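Side-chain contacts in actinorhodin polyketide putative beta-ketoacyl synthase 2 (Streptomyces coelicolor A3, PDB 1TQY), which probably serves as the chain length factor in actinorhodin polyketide synthesis and belongs to the beta-ketoacyl-ACP synthase family: residues E282-L287 / N403-L408; D300-D305 / R318-V323. One frame throughout, in Å; residues are numbered along the deposited sequence.

Contact 1: residues E282-L287 / N403-L408; sequences ERAIRL and NSAAVL
Ala284 and Ala405 meet where helix 281-292 lies on strand 402-410 in the thiolase-like fold of the ketosynthases. Helix and strand run nearly the same way, 26° apart, and their short axes come within 7.3 Å. Such closeness goes with the small groups at the interface: Ala405 CB sits 3.8 Å from Ala284 O and 4.0 Å from Ile285 CA, touching the helix backbone itself, while the two methyls, Ala284 CB and Ala405 CB, are 4.3 Å apart.

Asn403 is the side chain to follow outward. Its CB packs on Ala284 CB. CG stands anti to the carbonyl carbon and beside the backbone N (chi1 -62°), and from there the amide leaves the helix for other partners: ND2 donates to Asp270 OD1 and Thr268 OG1, the latter on the adjoining strand 260-269. Those two acceptors fix the rotation of the amide; the side chain also touches Leu281 of the same helix.

The first bond of Ile285 points away from strand 402-410, and its side chain packs on Leu393 and Leu395 of strand 391-398. On the flank facing helix 310-324, Glu282 and Arg286 form a salt bridge: Arg286 NE lies 3.2 Å from Glu282 OE1, met on the anti side, 24° out of the carboxylate plane.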
ATOM      1  N   GLU B 282      -9.275  21.426  -1.977  1.00 26.12           N
ATOM      2  CA  GLU B 282     -10.637  21.949  -1.920  1.00 26.52           C
ATOM      3  C   GLU B 282     -11.573  20.877  -2.482  1.00 22.88           C
ATOM      4  O   GLU B 282     -12.573  20.532  -1.861  1.00 24.11           O
ATOM      5  CB  GLU B 282     -10.761  23.243  -2.741  1.00 28.16           C
ATOM      6  CG  GLU B 282     -12.153  23.886  -2.690  1.00 31.96           C
ATOM      7  CD  GLU B 282     -12.308  25.041  -3.677  1.00 36.21           C
ATOM      8  OE1 GLU B 282     -13.434  25.573  -3.800  1.00 38.09           O
ATOM      9  OE2 GLU B 282     -11.305  25.414  -4.324  1.00 38.64           O
ATOM     10  N   ARG B 283     -11.229  20.342  -3.648  1.00 21.28           N
ATOM     11  CA  ARG B 283     -12.058  19.312  -4.262  1.00 21.86           C
ATOM     12  C   ARG B 283     -12.283  18.113  -3.326  1.00 20.39           C
ATOM     13  O   ARG B 283     -13.412  17.636  -3.192  1.00 20.36           O
ATOM     14  CB  ARG B 283     -11.455  18.834  -5.592  1.00 22.97           C
ATOM     15  CG  ARG B 283     -12.287  17.740  -6.284  1.00 27.87           C
ATOM     16  CD  ARG B 283     -11.918  17.528  -7.759  1.00 31.05           C
ATOM     17  NE  ARG B 283     -10.628  16.862  -7.955  1.00 35.75           N
ATOM     18  CZ  ARG B 283      -9.457  17.486  -7.982  1.00 36.39           C
ATOM     19  NH1 ARG B 283      -9.407  18.805  -7.830  1.00 37.32           N
ATOM     20  NH2 ARG B 283      -8.340  16.791  -8.153  1.00 37.38           N
ATOM     21  N   ALA B 284     -11.221  17.633  -2.678  1.00 16.27           N
ATOM     22  CA  ALA B 284     -11.348  16.501  -1.764  1.00 18.54           C
ATOM     23  C   ALA B 284     -12.368  16.816  -0.672  1.00 20.23           C
ATOM     24  O   ALA B 284     -13.238  16.000  -0.359  1.00 22.43           O
ATOM     25  CB  ALA B 284      -9.983  16.165  -1.125  1.00 14.33           C
ATOM     26  N   ILE B 285     -12.266  18.008  -0.093  1.00 20.28           N
ATOM     27  CA  ILE B 285     -13.193  18.407   0.954  1.00 22.19           C
ATOM     28  C   ILE B 285     -14.643  18.348   0.482  1.00 23.52           C
ATOM     29  O   ILE B 285     -15.491  17.722   1.123  1.00 22.80           O
ATOM     30  CB  ILE B 285     -12.929  19.830   1.439  1.00 20.18           C
ATOM     31  CG1 ILE B 285     -11.554  19.908   2.103  1.00 19.25           C
ATOM     32  CG2 ILE B 285     -14.040  20.239   2.402  1.00 20.54           C
ATOM     33  CD1 ILE B 285     -11.085  21.319   2.345  1.00 19.25           C
ATOM     34  N   ARG B 286     -14.925  18.992  -0.643  1.00 23.66           N
ATOM     35  CA  ARG B 286     -16.290  19.003  -1.160  1.00 25.31           C
ATOM     36  C   ARG B 286     -16.766  17.608  -1.549  1.00 25.55           C
ATOM     37  O   ARG B 286     -17.959  17.310  -1.475  1.00 25.61           O
ATOM     38  CB  ARG B 286     -16.407  19.924  -2.372  1.00 25.37           C
ATOM     39  CG  ARG B 286     -16.161  21.369  -2.081  1.00 25.74           C
ATOM     40  CD  ARG B 286     -16.171  22.184  -3.366  1.00 25.87           C
ATOM     41  NE  ARG B 286     -15.882  23.578  -3.067  1.00 28.13           N
ATOM     42  CZ  ARG B 286     -16.747  24.418  -2.510  1.00 29.60           C
ATOM     43  NH1 ARG B 286     -17.974  24.009  -2.201  1.00 27.88           N
ATOM     44  NH2 ARG B 286     -16.369  25.659  -2.231  1.00 31.14           N
ATOM     45  N   LEU B 287     -15.838  16.763  -1.979  1.00 25.34           N
ATOM     46  CA  LEU B 287     -16.191  15.400  -2.355  1.00 25.91           C
ATOM     47  C   LEU B 287     -16.589  14.652  -1.086  1.00 25.37           C
ATOM     48  O   LEU B 287     -17.604  13.961  -1.048  1.00 25.42           O
ATOM     49  CB  LEU B 287     -15.007  14.705  -3.031  1.00 26.70           C
ATOM     50  CG  LEU B 287     -15.109  14.397  -4.527  1.00 29.37           C
ATOM     51  CD1 LEU B 287     -15.974  15.414  -5.237  1.00 29.68           C
ATOM     52  CD2 LEU B 287     -13.707  14.333  -5.123  1.00 26.23           C
ATOM     53  N   ASN B 403      -4.133  14.215  -1.365  1.00 20.97           N
ATOM     54  CA  ASN B 403      -5.135  14.886  -0.547  1.00 21.01           C
ATOM     55  C   ASN B 403      -6.132  13.890  -0.007  1.00 21.48           C
ATOM     56  O   ASN B 403      -6.536  12.968  -0.711  1.00 22.30           O
ATOM     57  CB  ASN B 403      -5.902  15.919  -1.369  1.00 22.36           C
ATOM     58  CG  ASN B 403      -5.017  17.006  -1.881  1.00 20.28           C
ATOM     59  OD1 ASN B 403      -4.375  17.703  -1.109  1.00 19.79           O
ATOM     60  ND2 ASN B 403      -4.961  17.150  -3.194  1.00 23.93           N
ATOM     61  N   SER B 404      -6.542  14.088   1.238  1.00 22.88           N
ATOM     62  CA  SER B 404      -7.496  13.188   1.842  1.00 25.24           C
ATOM     63  C   SER B 404      -8.362  13.926   2.849  1.00 25.62           C
ATOM     64  O   SER B 404      -7.867  14.685   3.687  1.00 26.96           O
ATOM     65  CB  SER B 404      -6.745  12.039   2.517  1.00 28.12           C
ATOM     66  OG  SER B 404      -7.638  11.057   2.977  1.00 32.56           O
ATOM     67  N   ALA B 405      -9.666  13.706   2.750  1.00 25.19           N
ATOM     68  CA  ALA B 405     -10.614  14.349   3.640  1.00 24.70           C
ATOM     69  C   ALA B 405     -11.594  13.327   4.200  1.00 25.38           C
ATOM     70  O   ALA B 405     -11.968  12.372   3.517  1.00 25.60           O
ATOM     71  CB  ALA B 405     -11.358  15.443   2.899  1.00 21.50           C
ATOM     72  N   ALA B 406     -12.013  13.537   5.441  1.00 25.04           N
ATOM     73  CA  ALA B 406     -12.931  12.622   6.096  1.00 24.81           C
ATOM     74  C   ALA B 406     -13.890  13.392   6.982  1.00 24.55           C
ATOM     75  O   ALA B 406     -13.480  14.249   7.764  1.00 23.50           O
ATOM     76  CB  ALA B 406     -12.154  11.621   6.927  1.00 25.00           C
ATOM     77  N   VAL B 407     -15.174  13.092   6.859  1.00 25.06           N
ATOM     78  CA  VAL B 407     -16.165  13.772   7.682  1.00 26.15           C
ATOM     79  C   VAL B 407     -16.718  12.804   8.721  1.00 25.72           C
ATOM     80  O   VAL B 407     -17.106  11.686   8.396  1.00 26.16           O
ATOM     81  CB  VAL B 407     -17.288  14.382   6.801  1.00 25.42           C
ATOM     82  CG1 VAL B 407     -17.554  13.489   5.623  1.00 29.58           C
ATOM     83  CG2 VAL B 407     -18.552  14.591   7.630  1.00 26.58           C
ATOM     84  N   LEU B 408     -16.728  13.239   9.977  1.00 27.53           N
ATOM     85  CA  LEU B 408     -17.206  12.414  11.086  1.00 30.03           C
ATOM     86  C   LEU B 408     -18.425  13.046  11.746  1.00 32.65           C
ATOM     87  O   LEU B 408     -18.605  14.263  11.699  1.00 31.44           O
ATOM     88  CB  LEU B 408     -16.099  12.268  12.135  1.00 29.12           C
ATOM     89  CG  LEU B 408     -14.744  11.741  11.656  1.00 28.91           C
ATOM     90  CD1 LEU B 408     -13.763  11.774  12.792  1.00 28.24           C
ATOM     91  CD2 LEU B 408     -14.905  10.326  11.124  1.00 31.15           C
TER

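Contact 2: residues D300-D305 / R318-V323; sequences DVVFAD and RAIGRV
Ile320 CD1 touches both Val302 and Ala304, two residues on the same side of strand 301-303 and its exit. Val302 CG1 lies 4.0 Å from that methyl and Ala304 CB 4.1 Å, so a single carbon of the helix serves two partners. The ends of the Val302 and Ile320 side chains meet tip to tip. On the strand side, CG1 of Val302 is held anti to the backbone N (chi1 177°); on the helix side, Ile320 is extended through chi2 at 175°, which carries CD1 far from its own backbone. That reach matters, because even the nearest CA atoms, those of Val302 and Ile320, are 8.3 Å apart.

In the next shell, Leu395 of the neighbouring strand 391-398 packs against both Val302 and Ile320. Backbone bonds from Val302 to Pro330 and Thr332 fix the strand beside 330-332, the second strand of this beta-alpha-beta unit. Farther out, where the strand has ended, Asp305 N bonds to Glu316 OE2 of the same helix, and Asp305 OD1 pairs with Arg340 NH2.

Between the two segments themselves the contact is wholly aliphatic and buried: dispersion and the exclusion of water hold it, while polar atoms such as those of Asp305 find partners outside this pair.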
ATOM      1  N   ASP B 300     -18.748  21.823  11.996  1.00 27.47           N
ATOM      2  CA  ASP B 300     -18.510  22.588  13.204  1.00 28.39           C
ATOM      3  C   ASP B 300     -17.039  22.775  13.521  1.00 27.77           C
ATOM      4  O   ASP B 300     -16.678  23.667  14.281  1.00 28.72           O
ATOM      5  CB  ASP B 300     -19.206  21.900  14.376  1.00 29.52           C
ATOM      6  CG  ASP B 300     -20.699  21.817  14.185  1.00 31.66           C
ATOM      7  OD1 ASP B 300     -21.291  20.767  14.538  1.00 31.90           O
ATOM      8  OD2 ASP B 300     -21.284  22.809  13.685  1.00 33.17           O
ATOM      9  N   VAL B 301     -16.186  21.937  12.946  1.00 25.98           N
ATOM     10  CA  VAL B 301     -14.760  22.047  13.216  1.00 24.36           C
ATOM     11  C   VAL B 301     -13.920  21.320  12.179  1.00 24.18           C
ATOM     12  O   VAL B 301     -14.267  20.222  11.733  1.00 24.53           O
ATOM     13  CB  VAL B 301     -14.417  21.493  14.615  1.00 23.19           C
ATOM     14  CG1 VAL B 301     -14.831  20.039  14.715  1.00 21.58           C
ATOM     15  CG2 VAL B 301     -12.930  21.644  14.889  1.00 20.47           C
ATOM     16  N   VAL B 302     -12.811  21.944  11.807  1.00 23.77           N
ATOM     17  CA  VAL B 302     -11.909  21.382  10.822  1.00 23.43           C
ATOM     18  C   VAL B 302     -10.544  21.055  11.415  1.00 24.08           C
ATOM     19  O   VAL B 302      -9.835  21.944  11.907  1.00 26.42           O
ATOM     20  CB  VAL B 302     -11.709  22.358   9.654  1.00 22.38           C
ATOM     21  CG1 VAL B 302     -10.719  21.791   8.663  1.00 19.24           C
ATOM     22  CG2 VAL B 302     -13.045  22.647   8.993  1.00 19.88           C
ATOM     23  N   PHE B 303     -10.199  19.772  11.407  1.00 23.58           N
ATOM     24  CA  PHE B 303      -8.896  19.331  11.884  1.00 22.28           C
ATOM     25  C   PHE B 303      -8.000  19.376  10.664  1.00 21.41           C
ATOM     26  O   PHE B 303      -7.969  18.444   9.867  1.00 19.85           O
ATOM     27  CB  PHE B 303      -8.971  17.911  12.439  1.00 22.42           C
ATOM     28  CG  PHE B 303      -9.472  17.855  13.838  1.00 22.26           C
ATOM     29  CD1 PHE B 303     -10.796  18.157  14.122  1.00 21.08           C
ATOM     30  CD2 PHE B 303      -8.608  17.549  14.885  1.00 22.33           C
ATOM     31  CE1 PHE B 303     -11.255  18.163  15.435  1.00 22.16           C
ATOM     32  CE2 PHE B 303      -9.055  17.555  16.203  1.00 22.73           C
ATOM     33  CZ  PHE B 303     -10.381  17.862  16.481  1.00 20.59           C
ATOM     34  N   ALA B 304      -7.286  20.486  10.526  1.00 22.09           N
ATOM     35  CA  ALA B 304      -6.399  20.739   9.394  1.00 23.26           C
ATOM     36  C   ALA B 304      -5.160  19.857   9.337  1.00 23.58           C
ATOM     37  O   ALA B 304      -4.675  19.379  10.363  1.00 23.33           O
ATOM     38  CB  ALA B 304      -5.984  22.209   9.411  1.00 22.32           C
ATOM     39  N   ASP B 305      -4.645  19.657   8.129  1.00 23.32           N
ATOM     40  CA  ASP B 305      -3.454  18.849   7.950  1.00 24.20           C
ATOM     41  C   ASP B 305      -2.304  19.476   8.758  1.00 24.14           C
ATOM     42  O   ASP B 305      -1.506  18.763   9.368  1.00 25.83           O
ATOM     43  CB  ASP B 305      -3.113  18.762   6.453  1.00 25.63           C
ATOM     44  CG  ASP B 305      -1.793  18.056   6.184  1.00 27.19           C
ATOM     45  OD1 ASP B 305      -1.675  16.840   6.466  1.00 26.29           O
ATOM     46  OD2 ASP B 305      -0.879  18.732   5.680  1.00 28.96           O
ATOM     47  N   ARG B 318      -6.162  28.446   2.416  1.00 25.58           N
ATOM     48  CA  ARG B 318      -6.882  28.945   1.261  1.00 27.29           C
ATOM     49  C   ARG B 318      -7.985  27.955   0.851  1.00 26.00           C
ATOM     50  O   ARG B 318      -9.104  28.367   0.542  1.00 25.51           O
ATOM     51  CB  ARG B 318      -5.879  29.200   0.132  1.00 30.33           C
ATOM     52  CG  ARG B 318      -6.355  30.090  -0.994  1.00 34.97           C
ATOM     53  CD  ARG B 318      -5.163  30.792  -1.648  1.00 36.57           C
ATOM     54  NE  ARG B 318      -4.122  29.864  -2.075  1.00 38.79           N
ATOM     55  CZ  ARG B 318      -2.832  29.963  -1.751  1.00 39.20           C
ATOM     56  NH1 ARG B 318      -2.406  30.955  -0.985  1.00 39.35           N
ATOM     57  NH2 ARG B 318      -1.960  29.068  -2.198  1.00 39.32           N
ATOM     58  N   ALA B 319      -7.698  26.654   0.878  1.00 23.91           N
ATOM     59  CA  ALA B 319      -8.719  25.681   0.508  1.00 22.15           C
ATOM     60  C   ALA B 319      -9.838  25.687   1.538  1.00 22.40           C
ATOM     61  O   ALA B 319     -11.022  25.658   1.186  1.00 23.85           O
ATOM     62  CB  ALA B 319      -8.119  24.276   0.381  1.00 22.26           C
ATOM     63  N   ILE B 320      -9.479  25.722   2.816  1.00 22.09           N
ATOM     64  CA  ILE B 320     -10.494  25.752   3.872  1.00 23.06           C
ATOM     65  C   ILE B 320     -11.362  27.011   3.718  1.00 23.03           C
ATOM     66  O   ILE B 320     -12.589  26.943   3.802  1.00 24.04           O
ATOM     67  CB  ILE B 320      -9.838  25.727   5.278  1.00 22.79           C
ATOM     68  CG1 ILE B 320      -9.057  24.420   5.455  1.00 23.20           C
ATOM     69  CG2 ILE B 320     -10.908  25.835   6.365  1.00 23.12           C
ATOM     70  CD1 ILE B 320      -8.266  24.327   6.741  1.00 23.68           C
ATOM     71  N   GLY B 321     -10.723  28.155   3.470  1.00 23.92           N
ATOM     72  CA  GLY B 321     -11.464  29.398   3.307  1.00 22.67           C
ATOM     73  C   GLY B 321     -12.456  29.359   2.157  1.00 23.74           C
ATOM     74  O   GLY B 321     -13.575  29.868   2.262  1.00 19.92           O
ATOM     75  N   ARG B 322     -12.044  28.750   1.051  1.00 25.24           N
ATOM     76  CA  ARG B 322     -12.904  28.644  -0.116  1.00 26.81           C
ATOM     77  C   ARG B 322     -14.134  27.777   0.132  1.00 26.19           C
ATOM     78  O   ARG B 322     -15.184  27.991  -0.474  1.00 25.97           O
ATOM     79  CB  ARG B 322     -12.101  28.112  -1.309  1.00 28.93           C
ATOM     80  CG  ARG B 322     -11.042  29.099  -1.756  1.00 32.92           C
ATOM     81  CD  ARG B 322     -10.110  28.569  -2.839  1.00 37.98           C
ATOM     82  NE  ARG B 322      -9.197  29.629  -3.273  1.00 42.53           N
ATOM     83  CZ  ARG B 322      -8.183  29.463  -4.114  1.00 44.96           C
ATOM     84  NH1 ARG B 322      -7.939  28.265  -4.630  1.00 46.76           N
ATOM     85  NH2 ARG B 322      -7.403  30.495  -4.419  1.00 47.19           N
ATOM     86  N   VAL B 323     -14.026  26.812   1.034  1.00 24.55           N
ATOM     87  CA  VAL B 323     -15.177  25.959   1.309  1.00 24.36           C
ATOM     88  C   VAL B 323     -16.085  26.513   2.410  1.00 24.93           C
ATOM     89  O   VAL B 323     -17.306  26.556   2.250  1.00 25.00           O
ATOM     90  CB  VAL B 323     -14.734  24.524   1.692  1.00 24.65           C
ATOM     91  CG1 VAL B 323     -15.953  23.664   2.040  1.00 22.28           C
ATOM     92  CG2 VAL B 323     -13.963  23.906   0.544  1.00 22.52           C
TER

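In the fold
Of the elements in these contacts, the chain reaches helix 281-292 first and, after a short connection, strand 301-303. Contact 2 closes the short loop, as helix 310-324 turns back over that strand before the chain goes on to 330-332. Contact 1 closes much later, when strand 402-410 arrives near the C terminus, so contact 2 is nested inside its loop. The two centres are 10 Å apart, and the helices also meet directly: Glu282 CG packs 3.7 Å from Val323 CG2. Strand 391-398 lies between, pairing with 301-303 in parallel and with 402-410 antiparallel. Together the contacts seat two neighbouring helices on the strands of the C-terminal half.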